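Local coordinates for protein beta 1-3 glucanase (Clostridium beijerinckii NCIMB 8052, PDB 5H4E) that probably hydrolyses beta-1,3-glucans as a glycoside hydrolase of family 64, at residues L11-N16 and D24-A29. Sequence-based numbering, arbitrary orientation.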
loop_
_atom_site.group_PDB
_atom_site.type_symbol
_atom_site.label_atom_id
_atom_site.label_comp_id
_atom_site.label_asym_id
_atom_site.label_seq_id
_atom_site.Cartn_x
_atom_site.Cartn_y
_atom_site.Cartn_z
ATOM N N LEU A 11 0.282 16.128 10.819
ATOM C CA LEU A 11 0.541 14.713 11.017
ATOM C C LEU A 11 1.520 14.539 12.185
ATOM O O LEU A 11 2.688 14.895 12.081
ATOM C CB LEU A 11 1.096 14.103 9.734
ATOM C CG LEU A 11 0.279 14.406 8.474
ATOM C CD1 LEU A 11 0.992 13.872 7.260
ATOM C CD2 LEU A 11 -1.137 13.819 8.564
ATOM N N GLN A 12 1.033 14.015 13.305
ATOM C CA GLN A 12 1.843 13.906 14.513
ATOM C C GLN A 12 2.424 12.506 14.647
ATOM O O GLN A 12 1.673 11.538 14.688
ATOM C CB GLN A 12 0.999 14.241 15.749
ATOM C CG GLN A 12 1.704 14.001 17.082
ATOM C CD GLN A 12 2.757 15.062 17.359
ATOM O OE1 GLN A 12 2.449 16.256 17.429
ATOM N NE2 GLN A 12 4.006 14.639 17.478
ATOM N N VAL A 13 3.753 12.387 14.708
ATOM C CA VAL A 13 4.350 11.075 14.974
ATOM C C VAL A 13 4.298 10.809 16.474
ATOM O O VAL A 13 4.664 11.673 17.279
ATOM C CB VAL A 13 5.820 10.966 14.473
ATOM C CG1 VAL A 13 6.375 9.561 14.743
ATOM C CG2 VAL A 13 5.910 11.276 12.976
ATOM N N LYS A 14 3.810 9.629 16.849
ATOM C CA LYS A 14 3.820 9.205 18.246
ATOM C C LYS A 14 4.676 7.952 18.436
ATOM O O LYS A 14 4.445 6.919 17.805
ATOM C CB LYS A 14 2.393 8.955 18.745
ATOM C CG LYS A 14 2.309 8.559 20.202
ATOM C CD LYS A 14 2.503 9.746 21.128
ATOM C CE LYS A 14 2.432 9.297 22.583
ATOM N NZ LYS A 14 1.330 8.298 22.773
ATOM N N ASN A 15 5.654 8.050 19.331
ATOM C CA ASN A 15 6.590 6.958 19.605
ATOM C C ASN A 15 6.002 5.933 20.568
ATOM O O ASN A 15 5.908 6.187 21.779
ATOM C CB ASN A 15 7.890 7.556 20.165
ATOM C CG ASN A 15 8.997 6.529 20.379
ATOM O OD1 ASN A 15 8.782 5.324 20.311
ATOM N ND2 ASN A 15 10.194 7.022 20.652
ATOM N N ASN A 16 5.596 4.778 20.039
ATOM C CA ASN A 16 5.041 3.712 20.878
ATOM C C ASN A 16 5.933 2.471 20.886
ATOM O O ASN A 16 5.445 1.345 21.016
ATOM C CB ASN A 16 3.632 3.335 20.413
ATOM C CG ASN A 16 2.638 4.467 20.596
ATOM O OD1 ASN A 16 2.689 5.198 21.586
ATOM N ND2 ASN A 16 1.737 4.627 19.635
ATOM N N ASP A 24 14.927 10.682 19.046
ATOM C CA ASP A 24 16.173 11.002 18.364
ATOM C C ASP A 24 16.592 9.885 17.394
ATOM O O ASP A 24 17.532 10.050 16.621
ATOM C CB ASP A 24 17.280 11.248 19.394
ATOM C CG ASP A 24 18.424 12.057 18.834
ATOM O OD1 ASP A 24 18.178 13.172 18.314
ATOM O OD2 ASP A 24 19.571 11.574 18.908
ATOM N N GLN A 25 15.882 8.757 17.434
ATOM C CA GLN A 25 16.197 7.615 16.576
ATOM C C GLN A 25 15.081 7.315 15.567
ATOM O O GLN A 25 15.090 6.276 14.898
ATOM C CB GLN A 25 16.468 6.383 17.434
ATOM C CG GLN A 25 17.663 6.568 18.359
ATOM C CD GLN A 25 17.811 5.458 19.373
ATOM O OE1 GLN A 25 16.822 4.908 19.859
ATOM N NE2 GLN A 25 19.059 5.125 19.708
ATOM N N ILE A 26 14.123 8.226 15.475
ATOM C CA ILE A 26 13.019 8.083 14.532
ATOM C C ILE A 26 13.111 9.195 13.496
ATOM O O ILE A 26 13.237 10.361 13.854
ATOM C CB ILE A 26 11.668 8.131 15.258
ATOM C CG1 ILE A 26 11.566 6.966 16.248
ATOM C CG2 ILE A 26 10.507 8.088 14.254
ATOM C CD1 ILE A 26 10.327 7.039 17.146
ATOM N N TYR A 27 13.061 8.832 12.219
ATOM C CA TYR A 27 13.202 9.808 11.143
ATOM C C TYR A 27 11.975 9.840 10.251
ATOM O O TYR A 27 11.488 8.793 9.857
ATOM C CB TYR A 27 14.417 9.486 10.287
ATOM C CG TYR A 27 15.726 9.476 11.041
ATOM C CD1 TYR A 27 16.630 10.528 10.900
ATOM C CD2 TYR A 27 16.071 8.414 11.878
ATOM C CE1 TYR A 27 17.837 10.533 11.578
ATOM C CE2 TYR A 27 17.295 8.413 12.568
ATOM C CZ TYR A 27 18.168 9.479 12.403
ATOM O OH TYR A 27 19.382 9.509 13.062
ATOM N N TRP A 28 11.488 11.030 9.906
ATOM C CA TRP A 28 10.399 11.107 8.938
ATOM C C TRP A 28 10.708 12.029 7.760
ATOM O O TRP A 28 11.474 12.994 7.885
ATOM C CB TRP A 28 9.108 11.557 9.618
ATOM C CG TRP A 28 9.161 12.954 10.141
ATOM C CD1 TRP A 28 9.528 13.346 11.401
ATOM C CD2 TRP A 28 8.826 14.144 9.435
ATOM N NE1 TRP A 28 9.436 14.707 11.516
ATOM C CE2 TRP A 28 9.015 15.222 10.319
ATOM C CE3 TRP A 28 8.384 14.409 8.136
ATOM C CZ2 TRP A 28 8.786 16.537 9.948
ATOM C CZ3 TRP A 28 8.154 15.720 7.772
ATOM C CH2 TRP A 28 8.352 16.765 8.677
ATOM N N ALA A 29 10.108 11.705 6.619
ATOM C CA ALA A 29 10.135 12.537 5.423
ATOM C C ALA A 29 8.811 12.359 4.696
ATOM O O ALA A 29 8.262 11.258 4.676
ATOM C CB ALA A 29 11.309 12.152 4.511
#
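Asn15 holds CG anti to its backbone nitrogen (chi1 -175°), which carries the amide across toward Ile26. Ile26 answers with CG1 beside its own backbone nitrogen and an extended chain (chi2 173°) that carries CD1 to the amide. This methyl lies 3.5 Å from Asn15 CG and 3.5 Å from Asn15 ND2. It is a van der Waals contact between a methyl and an amide, and the two side chains meet at a slant.

The polar atoms of that amide are bonded elsewhere. Asn15 ND2 donates to Tyr21 O and Asn23 OD1, and Asn15 OD1 bonds to Thr17 OG1. These bonds fix the amide against the loop joining the two strands, and Ile26 CD1 packs on a group already held in place.

Deeper in, the contact is apolar and loose. Val13 divides its two methyls between neighbours two residues apart. Val13 CG1 is 4.4 Å from Ile26 CG2. Val13 CG2 is 4.5 Å from Trp28 CD1, approaching the indole obliquely. Trp28 NE1 is satisfied by Gln84 O. On the Val13 backbone, Gln12 NE2 gives a straight bond of 3.0 Å to Val13 O; the same nitrogen also bonds to Ser85 OG.

The strand axes pass 9.8 Å apart and run nearly antiparallel, at 158°. This spacing is that of facing sheets, joined here through side chains. Strand 9-16 is hydrogen-bonded between strands 86-92 and 366-374 in a mixed sheet. Strand 26-33 belongs to the antiparallel sheet opposite, beside strand 95-101. From that strand Met97 touches Val13, while Ile99 and Tyr101 touch Ile26; Ala87 of strand 86-92 packs on Trp28. The contact thus lies between the two facing sheets, close to the loop linking them.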